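SusD superfamily protein (Bacteroides fragilis NCTC 9343, PDB 3NQP) probably binds glycans at the bacterial outer membrane, helping to capture them for uptake. Local coordinates at residues S238-Y243 with Y380-V385; N326-D331 with T421-P426; W384-L389 with N407-R412. All coordinates share one frame; numbering follows the deposited sequence. Where two conformers were deposited one is given.

Contact 1. Residues S238-Y243 with Y380-V385; sequences SVLNNY and YRLPWV. With EDO (1,2-ethanediol), chain H.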
loop_
_atom_site.group_PDB
_atom_site.type_symbol
_atom_site.label_atom_id
_atom_site.label_comp_id
_atom_site.label_asym_id
_atom_site.label_seq_id
_atom_site.Cartn_x
_atom_site.Cartn_y
_atom_site.Cartn_z
ATOM N N SER A 238 16.011 9.921 -8.503
ATOM C CA SER A 238 15.613 10.144 -9.914
ATOM C C SER A 238 14.134 10.510 -10.013
ATOM O O SER A 238 13.739 11.439 -10.765
ATOM C CB SER A 238 15.879 8.885 -10.751
ATOM O OG SER A 238 15.540 9.091 -12.119
ATOM N N VAL A 239 13.317 9.774 -9.255
ATOM C CA VAL A 239 11.905 10.094 -9.160
ATOM C C VAL A 239 11.696 11.520 -8.679
ATOM O O VAL A 239 10.882 12.241 -9.270
ATOM C CB VAL A 239 11.110 9.068 -8.315
ATOM C CG1 VAL A 239 9.637 9.537 -8.140
ATOM C CG2 VAL A 239 11.183 7.640 -8.963
ATOM N N LEU A 240 12.445 11.959 -7.654
ATOM C CA LEU A 240 12.274 13.331 -7.171
ATOM C C LEU A 240 12.691 14.355 -8.211
ATOM O O LEU A 240 12.120 15.479 -8.242
ATOM C CB LEU A 240 13.052 13.635 -5.871
ATOM C CG LEU A 240 12.651 12.951 -4.571
ATOM C CD1 LEU A 240 13.471 13.568 -3.423
ATOM C CD2 LEU A 240 11.114 13.055 -4.336
ATOM N N ASN A 241 13.686 14.011 -9.052
ATOM C CA ASN A 241 14.368 15.074 -9.828
ATOM C C ASN A 241 13.963 15.239 -11.297
ATOM O O ASN A 241 14.128 16.327 -11.859
ATOM C CB ASN A 241 15.905 14.924 -9.728
ATOM C CG ASN A 241 16.426 15.176 -8.336
ATOM O OD1 ASN A 241 15.703 15.667 -7.488
ATOM N ND2 ASN A 241 17.678 14.823 -8.086
ATOM N N ASN A 242 13.437 14.180 -11.910
ATOM C CA ASN A 242 13.404 14.035 -13.357
ATOM C C ASN A 242 12.003 13.942 -13.970
ATOM O O ASN A 242 11.875 13.693 -15.150
ATOM C CB ASN A 242 14.210 12.792 -13.752
ATOM C CG ASN A 242 15.676 12.908 -13.385
ATOM O OD1 ASN A 242 16.268 13.946 -13.588
ATOM N ND2 ASN A 242 16.266 11.836 -12.811
ATOM N N TYR A 243 10.960 14.113 -13.166
ATOM C CA TYR A 243 9.598 13.865 -13.631
ATOM C C TYR A 243 8.595 14.983 -13.358
ATOM O O TYR A 243 7.389 14.783 -13.505
ATOM C CB TYR A 243 9.077 12.526 -13.031
ATOM C CG TYR A 243 9.873 11.301 -13.447
ATOM C CD1 TYR A 243 9.558 10.596 -14.580
ATOM C CD2 TYR A 243 10.935 10.847 -12.673
ATOM C CE1 TYR A 243 10.293 9.481 -14.952
ATOM C CE2 TYR A 243 11.675 9.732 -13.024
ATOM C CZ TYR A 243 11.355 9.041 -14.167
ATOM O OH TYR A 243 12.101 7.929 -14.479
ATOM N N TYR A 380 1.958 4.771 -5.653
ATOM C CA TYR A 380 3.128 5.600 -5.327
ATOM C C TYR A 380 2.775 7.072 -5.476
ATOM O O TYR A 380 2.254 7.443 -6.521
ATOM C CB TYR A 380 4.292 5.325 -6.247
ATOM C CG TYR A 380 4.783 3.928 -6.207
ATOM C CD1 TYR A 380 5.400 3.434 -5.046
ATOM C CD2 TYR A 380 4.613 3.068 -7.277
ATOM C CE1 TYR A 380 5.858 2.176 -4.964
ATOM C CE2 TYR A 380 5.092 1.743 -7.199
ATOM C CZ TYR A 380 5.705 1.306 -6.028
ATOM O OH TYR A 380 6.211 0.025 -5.881
ATOM N N ARG A 381 3.059 7.872 -4.445
ATOM C CA ARG A 381 3.016 9.346 -4.561
ATOM C C ARG A 381 4.239 9.977 -3.843
ATOM O O ARG A 381 4.999 9.286 -3.152
ATOM C CB ARG A 381 1.689 9.869 -4.036
ATOM C CG ARG A 381 1.364 9.498 -2.654
ATOM C CD ARG A 381 0.053 10.145 -2.216
ATOM N NE ARG A 381 -0.308 9.741 -0.868
ATOM C CZ ARG A 381 -0.035 10.413 0.263
ATOM N NH1 ARG A 381 0.618 11.567 0.284
ATOM N NH2 ARG A 381 -0.430 9.908 1.411
ATOM N N LEU A 382 4.462 11.263 -4.032
ATOM C CA LEU A 382 5.763 11.838 -3.695
ATOM C C LEU A 382 6.165 11.722 -2.207
ATOM O O LEU A 382 7.321 11.436 -1.947
ATOM C CB LEU A 382 5.837 13.303 -4.182
ATOM C CG LEU A 382 7.209 13.893 -4.442
ATOM C CD1 LEU A 382 7.884 13.046 -5.596
ATOM C CD2 LEU A 382 7.045 15.417 -4.803
ATOM N N PRO A 383 5.251 11.956 -1.216
ATOM C CA PRO A 383 5.711 11.801 0.167
ATOM C C PRO A 383 6.211 10.381 0.524
ATOM O O PRO A 383 7.037 10.222 1.450
ATOM C CB PRO A 383 4.468 12.168 1.028
ATOM C CG PRO A 383 3.660 13.092 0.140
ATOM C CD PRO A 383 3.882 12.470 -1.270
ATOM N N TRP A 384 5.738 9.370 -0.191
ATOM C CA TRP A 384 6.304 8.009 -0.048
ATOM C C TRP A 384 7.782 8.031 -0.445
ATOM O O TRP A 384 8.613 7.386 0.198
ATOM C CB TRP A 384 5.489 6.968 -0.840
ATOM C CG TRP A 384 6.062 5.566 -0.790
ATOM C CD1 TRP A 384 5.753 4.585 0.095
ATOM C CD2 TRP A 384 7.013 5.024 -1.673
ATOM N NE1 TRP A 384 6.480 3.456 -0.162
ATOM C CE2 TRP A 384 7.279 3.705 -1.241
ATOM C CE3 TRP A 384 7.712 5.535 -2.780
ATOM C CZ2 TRP A 384 8.204 2.878 -1.887
ATOM C CZ3 TRP A 384 8.584 4.719 -3.434
ATOM C CH2 TRP A 384 8.835 3.413 -2.989
ATOM N N VAL A 385 8.117 8.773 -1.494
ATOM C CA VAL A 385 9.493 8.812 -1.995
ATOM C C VAL A 385 10.352 9.474 -0.904
ATOM O O VAL A 385 11.405 8.949 -0.493
ATOM C CB VAL A 385 9.635 9.473 -3.400
ATOM C CG1 VAL A 385 11.092 9.554 -3.774
ATOM C CG2 VAL A 385 8.781 8.716 -4.515
HETATM C C1 EDO H . 18.760 14.699 -4.511
HETATM O O1 EDO H . 19.033 15.591 -5.595
HETATM C C2 EDO H . 17.513 15.139 -3.749
HETATM O O2 EDO H . 16.405 15.186 -4.658
#
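The CA atoms of Leu240 and Val385 come within 7.4 Å of each other where the last turn of helix 228-241 lies against the start of helix 382-396. Leu240 and Val385 contribute most, in nearly equal measure. The CD2 methyl of Leu240 touches two side chains of the other segment at once, Leu382 through CD1 at 3.5 Å and Val385 through CG1, also at 3.5 Å. The leucine methyls are pressed closer than usual; the Leu240 and Val385 side chains lie alongside each other, pointing opposite ways. In Leu382, CG is roughly anti to the backbone N (chi1 -156°), and with chi2 at 62° CD1 meets Leu240. One residue earlier, Val239 CG1 meets Val385 CG2 at 3.8 Å, so the two branches of Val385 serve different neighbours. No hydrogen bond spans the two segments; the contact is purely aliphatic. Outside it, the amide of Asn241 holds a 1,2-ethanediol, probably from the crystallisation liquor, with ND2 donating to O1 at 2.9 Å and OD1 accepting from O2 at 3.0 Å. Tyr380 and Arg381 end strand 377-381, which pairs antiparallel with strand 265-269, and Arg381 takes the N-cap position of helix 382-396 while its guanidinium forms salt bridges with Glu264, Glu445 and Glu449. Helix 200-216 packs against Val239 and Tyr380, and helix 399-414 reaches Leu240 through Tyr405.

Contact 2. Residues N326-D331 with T421-P426; sequences NFDDAD and TLYAYP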
loop_
_atom_site.group_PDB
_atom_site.type_symbol
_atom_site.label_atom_id
_atom_site.label_comp_id
_atom_site.label_asym_id
_atom_site.label_seq_id
_atom_site.Cartn_x
_atom_site.Cartn_y
_atom_site.Cartn_z
ATOM N N ASN A 326 -3.893 9.692 17.775
ATOM C CA ASN A 326 -2.461 9.995 17.537
ATOM C C ASN A 326 -2.195 11.281 16.755
ATOM O O ASN A 326 -1.102 11.840 16.813
ATOM C CB ASN A 326 -1.783 8.866 16.757
ATOM C CG ASN A 326 -1.217 7.763 17.654
ATOM O OD1 ASN A 326 -1.216 7.869 18.884
ATOM N ND2 ASN A 326 -0.703 6.697 17.017
ATOM N N PHE A 327 -3.155 11.715 15.954
ATOM C CA PHE A 327 -3.026 12.989 15.247
ATOM C C PHE A 327 -3.269 14.187 16.178
ATOM O O PHE A 327 -4.269 14.219 16.893
ATOM C CB PHE A 327 -4.064 13.088 14.116
ATOM C CG PHE A 327 -3.846 12.127 12.958
ATOM C CD1 PHE A 327 -3.085 12.497 11.860
ATOM C CD2 PHE A 327 -4.489 10.908 12.914
ATOM C CE1 PHE A 327 -2.944 11.650 10.762
ATOM C CE2 PHE A 327 -4.304 10.024 11.827
ATOM C CZ PHE A 327 -3.529 10.424 10.743
ATOM N N ASP A 328 -2.408 15.209 16.106
ATOM C CA ASP A 328 -2.740 16.538 16.651
ATOM C C ASP A 328 -3.910 17.135 15.901
ATOM O O ASP A 328 -4.100 16.857 14.712
ATOM C CB ASP A 328 -1.555 17.499 16.485
ATOM C CG ASP A 328 -0.358 17.068 17.264
ATOM O OD1 ASP A 328 -0.549 16.667 18.423
ATOM O OD2 ASP A 328 0.759 17.116 16.729
ATOM N N ASP A 329 -4.719 17.939 16.581
ATOM C CA ASP A 329 -5.856 18.563 15.920
ATOM C C ASP A 329 -5.412 19.512 14.811
ATOM O O ASP A 329 -6.166 19.736 13.883
ATOM C CB ASP A 329 -6.761 19.318 16.903
ATOM C CG ASP A 329 -7.584 18.389 17.797
ATOM O OD1 ASP A 329 -7.922 17.240 17.419
ATOM O OD2 ASP A 329 -7.930 18.859 18.890
ATOM N N ALA A 330 -4.191 20.045 14.896
ATOM C CA ALA A 330 -3.689 21.007 13.906
ATOM C C ALA A 330 -3.168 20.310 12.660
ATOM O O ALA A 330 -2.791 20.965 11.717
ATOM C CB ALA A 330 -2.562 21.881 14.497
ATOM N N ASP A 331 -3.120 18.986 12.686
ATOM C CA ASP A 331 -2.686 18.155 11.547
ATOM C C ASP A 331 -3.930 17.961 10.657
ATOM O O ASP A 331 -4.872 17.279 11.040
ATOM C CB ASP A 331 -2.160 16.827 12.092
ATOM C CG ASP A 331 -1.578 15.901 11.057
ATOM O OD1 ASP A 331 -1.953 15.972 9.867
ATOM O OD2 ASP A 331 -0.741 15.053 11.463
ATOM N N THR A 421 8.356 25.049 16.304
ATOM C CA THR A 421 8.534 24.942 17.745
ATOM C C THR A 421 7.678 23.801 18.331
ATOM O O THR A 421 8.128 23.067 19.204
ATOM C CB THR A 421 8.185 26.324 18.467
ATOM O OG1 THR A 421 6.770 26.499 18.543
ATOM C CG2 THR A 421 8.761 27.540 17.724
ATOM N N LEU A 422 6.461 23.647 17.821
ATOM C CA LEU A 422 5.484 22.644 18.281
ATOM C C LEU A 422 5.670 21.278 17.565
ATOM O O LEU A 422 5.551 20.219 18.180
ATOM C CB LEU A 422 4.050 23.140 18.029
ATOM C CG LEU A 422 3.603 24.442 18.747
ATOM C CD1 LEU A 422 2.085 24.724 18.514
ATOM C CD2 LEU A 422 3.914 24.356 20.245
ATOM N N TYR A 423 5.907 21.330 16.269
ATOM C CA TYR A 423 5.679 20.178 15.363
ATOM C C TYR A 423 6.884 19.677 14.584
ATOM O O TYR A 423 6.827 18.591 14.001
ATOM C CB TYR A 423 4.513 20.516 14.403
ATOM C CG TYR A 423 3.239 20.916 15.134
ATOM C CD1 TYR A 423 2.772 20.169 16.200
ATOM C CD2 TYR A 423 2.518 22.027 14.760
ATOM C CE1 TYR A 423 1.642 20.502 16.853
ATOM C CE2 TYR A 423 1.351 22.388 15.427
ATOM C CZ TYR A 423 0.922 21.643 16.477
ATOM O OH TYR A 423 -0.215 22.009 17.197
ATOM N N ALA A 424 7.995 20.410 14.578
ATOM C CA ALA A 424 9.138 20.022 13.740
ATOM C C ALA A 424 9.897 18.891 14.424
ATOM O O ALA A 424 9.991 18.871 15.633
ATOM C CB ALA A 424 10.073 21.204 13.499
ATOM N N TYR A 425 10.421 17.955 13.644
ATOM C CA TYR A 425 11.276 16.891 14.173
ATOM C C TYR A 425 12.726 17.377 14.335
ATOM O O TYR A 425 13.356 17.786 13.355
ATOM C CB TYR A 425 11.227 15.690 13.220
ATOM C CG TYR A 425 12.033 14.491 13.709
ATOM C CD1 TYR A 425 11.582 13.694 14.777
ATOM C CD2 TYR A 425 13.237 14.163 13.103
ATOM C CE1 TYR A 425 12.341 12.604 15.226
ATOM C CE2 TYR A 425 13.998 13.095 13.543
ATOM C CZ TYR A 425 13.562 12.328 14.607
ATOM O OH TYR A 425 14.334 11.257 15.019
ATOM N N PRO A 426 13.275 17.330 15.560
ATOM C CA PRO A 426 14.653 17.810 15.693
ATOM C C PRO A 426 15.572 16.678 15.326
ATOM O O PRO A 426 15.247 15.515 15.603
ATOM C CB PRO A 426 14.771 18.160 17.192
ATOM C CG PRO A 426 13.773 17.235 17.900
ATOM C CD PRO A 426 12.710 16.870 16.858
HETATM O O HOH W 1 -2.795 20.308 17.642
#
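Tyr423 reaches across to Asp328 and Ala330 from the end of the short helix 420-423, which begins before Thr421. Leu422 lays its CB over the centre of one face of the Tyr423 ring, 3.5 Å above the plane. With CG anti to the carbonyl carbon (chi1 -55°), the Tyr423 ring is directed at the 326-331 loop, where Asp328 and Ala330 both approach it obliquely. There CE1 lies 3.5 Å from Asp328 OD2, with carboxylate and ring planes 37° apart, while the phenol oxygen OH is 3.6 Å from the methyl CB of Ala330. That loop contains a type I beta turn from Asp328 to Asp331, closed by Asp331 N donating to Asp328 O at 3.1 Å. The turn leads toward helix 333-337, and the Asp331 side chain caps a backbone N just beyond the segment. A water joins the two sides: it accepts from Ala330 N at 3.1 Å and is hydrogen-bonded to Tyr423 OH, also at 3.1 Å. The Asp328 carboxylate has its polar partner in Tyr414, whose hydroxyl bonds to OD2 and whose ring also stacks with Tyr423. Ala424 is the first residue to leave helical geometry, and after it the chain runs on to Tyr425, whose side chain packs between helices 399-414 and 431-445 and whose OH bonds to Asn434.

Contact 3. Residues W384-L389 with N407-R412; sequences WVYLTL and NLVRKR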
loop_
_atom_site.group_PDB
_atom_site.type_symbol
_atom_site.label_atom_id
_atom_site.label_comp_id
_atom_site.label_asym_id
_atom_site.label_seq_id
_atom_site.Cartn_x
_atom_site.Cartn_y
_atom_site.Cartn_z
ATOM N N TRP A 384 5.738 9.370 -0.191
ATOM C CA TRP A 384 6.304 8.009 -0.048
ATOM C C TRP A 384 7.782 8.031 -0.445
ATOM O O TRP A 384 8.613 7.386 0.198
ATOM C CB TRP A 384 5.489 6.968 -0.840
ATOM C CG TRP A 384 6.062 5.566 -0.790
ATOM C CD1 TRP A 384 5.753 4.585 0.095
ATOM C CD2 TRP A 384 7.013 5.024 -1.673
ATOM N NE1 TRP A 384 6.480 3.456 -0.162
ATOM C CE2 TRP A 384 7.279 3.705 -1.241
ATOM C CE3 TRP A 384 7.712 5.535 -2.780
ATOM C CZ2 TRP A 384 8.204 2.878 -1.887
ATOM C CZ3 TRP A 384 8.584 4.719 -3.434
ATOM C CH2 TRP A 384 8.835 3.413 -2.989
ATOM N N VAL A 385 8.117 8.773 -1.494
ATOM C CA VAL A 385 9.493 8.812 -1.995
ATOM C C VAL A 385 10.352 9.474 -0.904
ATOM O O VAL A 385 11.405 8.949 -0.493
ATOM C CB VAL A 385 9.635 9.473 -3.400
ATOM C CG1 VAL A 385 11.092 9.554 -3.774
ATOM C CG2 VAL A 385 8.781 8.716 -4.515
ATOM N N TYR A 386 9.851 10.580 -0.378
ATOM C CA TYR A 386 10.526 11.230 0.721
ATOM C C TYR A 386 10.756 10.356 1.967
ATOM O O TYR A 386 11.852 10.369 2.511
ATOM C CB TYR A 386 9.753 12.482 1.182
ATOM C CG TYR A 386 9.584 13.634 0.212
ATOM C CD1 TYR A 386 10.555 13.971 -0.719
ATOM C CD2 TYR A 386 8.492 14.508 0.366
ATOM C CE1 TYR A 386 10.387 15.071 -1.566
ATOM C CE2 TYR A 386 8.323 15.585 -0.473
ATOM C CZ TYR A 386 9.285 15.880 -1.410
ATOM O OH TYR A 386 9.104 16.949 -2.213
ATOM N N LEU A 387 9.729 9.647 2.454
ATOM C CA LEU A 387 9.901 8.866 3.693
ATOM C C LEU A 387 10.744 7.606 3.454
ATOM O O LEU A 387 11.404 7.111 4.364
ATOM C CB LEU A 387 8.545 8.590 4.356
ATOM C CG LEU A 387 7.897 9.908 4.884
ATOM C CD1 LEU A 387 6.486 9.614 5.296
ATOM C CD2 LEU A 387 8.710 10.540 6.022
ATOM N N THR A 388 10.733 7.106 2.230
ATOM C CA THR A 388 11.584 5.994 1.844
ATOM C C THR A 388 13.078 6.460 1.820
ATOM O O THR A 388 13.970 5.745 2.312
ATOM C CB THR A 388 11.094 5.328 0.500
ATOM O OG1 THR A 388 9.684 5.002 0.570
ATOM C CG2 THR A 388 11.857 4.050 0.227
ATOM N N LEU A 389 13.342 7.656 1.283
ATOM C CA LEU A 389 14.679 8.262 1.311
ATOM C C LEU A 389 15.089 8.611 2.727
ATOM O O LEU A 389 16.256 8.493 3.070
ATOM C CB LEU A 389 14.720 9.506 0.421
ATOM C CG LEU A 389 14.843 9.221 -1.077
ATOM C CD1 LEU A 389 14.543 10.439 -1.936
ATOM C CD2 LEU A 389 16.196 8.661 -1.395
ATOM N N ASN A 407 10.241 16.467 8.024
ATOM C CA ASN A 407 9.682 17.809 8.134
ATOM C C ASN A 407 9.037 18.334 6.851
ATOM O O ASN A 407 8.102 19.137 6.921
ATOM C CB ASN A 407 10.717 18.787 8.680
ATOM C CG ASN A 407 11.007 18.558 10.164
ATOM O OD1 ASN A 407 10.085 18.302 10.957
ATOM N ND2 ASN A 407 12.294 18.658 10.551
ATOM N N LEU A 408 9.518 17.911 5.688
ATOM C CA LEU A 408 8.824 18.215 4.452
ATOM C C LEU A 408 7.375 17.688 4.526
ATOM O O LEU A 408 6.437 18.414 4.244
ATOM C CB LEU A 408 9.512 17.560 3.247
ATOM C CG LEU A 408 10.648 18.356 2.624
ATOM C CD1 LEU A 408 11.435 17.466 1.609
ATOM C CD2 LEU A 408 10.141 19.672 1.989
ATOM N N VAL A 409 7.212 16.426 4.929
ATOM C CA VAL A 409 5.867 15.832 5.041
ATOM C C VAL A 409 5.044 16.479 6.143
ATOM O O VAL A 409 3.874 16.826 5.903
ATOM C CB VAL A 409 5.960 14.315 5.227
ATOM C CG1 VAL A 409 4.569 13.713 5.383
ATOM C CG2 VAL A 409 6.787 13.712 4.042
ATOM N N ARG A 410 5.638 16.702 7.333
ATOM C CA ARG A 410 4.884 17.337 8.427
ATOM C C ARG A 410 4.444 18.721 8.058
ATOM O O ARG A 410 3.333 19.133 8.396
ATOM C CB ARG A 410 5.682 17.434 9.711
ATOM C CG ARG A 410 5.978 16.084 10.316
ATOM C CD ARG A 410 6.567 16.212 11.698
ATOM N NE ARG A 410 6.891 14.919 12.315
ATOM C CZ ARG A 410 7.383 14.784 13.538
ATOM N NH1 ARG A 410 7.596 15.858 14.311
ATOM N NH2 ARG A 410 7.618 13.574 14.015
ATOM N N LYS A 411 5.335 19.474 7.418
ATOM C CA LYS A 411 5.024 20.864 7.166
ATOM C C LYS A 411 3.780 20.929 6.276
ATOM O O LYS A 411 2.896 21.732 6.501
ATOM C CB LYS A 411 6.198 21.599 6.549
ATOM C CG LYS A 411 5.835 23.064 6.095
ATOM C CD LYS A 411 7.040 23.701 5.404
ATOM C CE LYS A 411 6.757 25.173 5.049
ATOM N NZ LYS A 411 7.977 25.825 4.444
ATOM N N ARG A 412 3.709 20.060 5.287
ATOM C CA ARG A 412 2.508 19.993 4.449
ATOM C C ARG A 412 1.267 19.633 5.266
ATOM O O ARG A 412 0.226 20.227 5.082
ATOM C CB ARG A 412 2.695 19.010 3.290
ATOM C CG ARG A 412 1.640 19.152 2.186
ATOM C CD ARG A 412 0.379 18.312 2.472
ATOM N NE ARG A 412 0.630 16.878 2.304
ATOM C CZ ARG A 412 0.629 16.236 1.129
ATOM N NH1 ARG A 412 0.373 16.889 0.007
ATOM N NH2 ARG A 412 0.877 14.921 1.070
#
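The ring of Tyr386 receives the CD1 methyl of Leu408 over one face and the CG2 methyl of Val409 at its edge, near the ring plane. Leu408 CD1 sits 4.0 Å from the ring centroid and only 9° off the normal, a CH-pi contact in which the two side chains cross at about a right angle. At the edge, Val409 CG2 approaches Tyr386 CD2 to 4.1 Å. The same methyl also meets Leu387 CG at 4.1 Å, the valine and leucine reaching toward each other tip to tip, so that Val409 is shared by two consecutive residues of the facing helix. With CG1 opposite its backbone N (chi1 178°), Val409 presents its other branch, CG2, to both of them. The axes of segments 384-389 and 407-412 approach to 10.0 Å, with 142° between their directions, and the helices form a hairpin: only a short connection separates helix 382-396 from helix 399-414, the kind of antiparallel pairing on which TPR-like folds of SusD proteins are built. On another side of helix 382-396, Thr388 OG1 lies over the centre of one face of the Trp384 indole, 3.3 Å above its plane, and donates to Trp384 O at 2.6 Å. That carbonyl also accepts from Thr388 N, from the opposite face of its plane, so it accepts two bonds, and the one from OG1 helps fix the threonine's rotation. No hydrogen bond joins the two segments; Leu408 and Val409 methyls meet an aromatic ring and the branch carbon of Leu387, which implies that apolar burial and dispersion hold them together.

Helix 382-396 is common to contacts 1 and 3, whose segments share Trp384 and Val385 and whose centres lie 10 Å apart. Leu240 joins them, its CD2 touching Tyr386 and its CD1 touching Leu389, so helix 228-241 packs on the same helix that pairs with 399-414. Contact 2 lies nearer the surface, with its centre 14 Å from contact 3 and 24 Å from contact 1. It is linked to contact 3 through Asn407 and Arg410, which probably hydrogen-bond to the backbone of Tyr425 and Tyr423. Along the chain, contact 3 is nested within the loop closed by contact 2, while contacts 1 and 2 alternate. Contacts 1 and 3 join three helices in the body, and contact 2 adds the 326-331 loop at the surface.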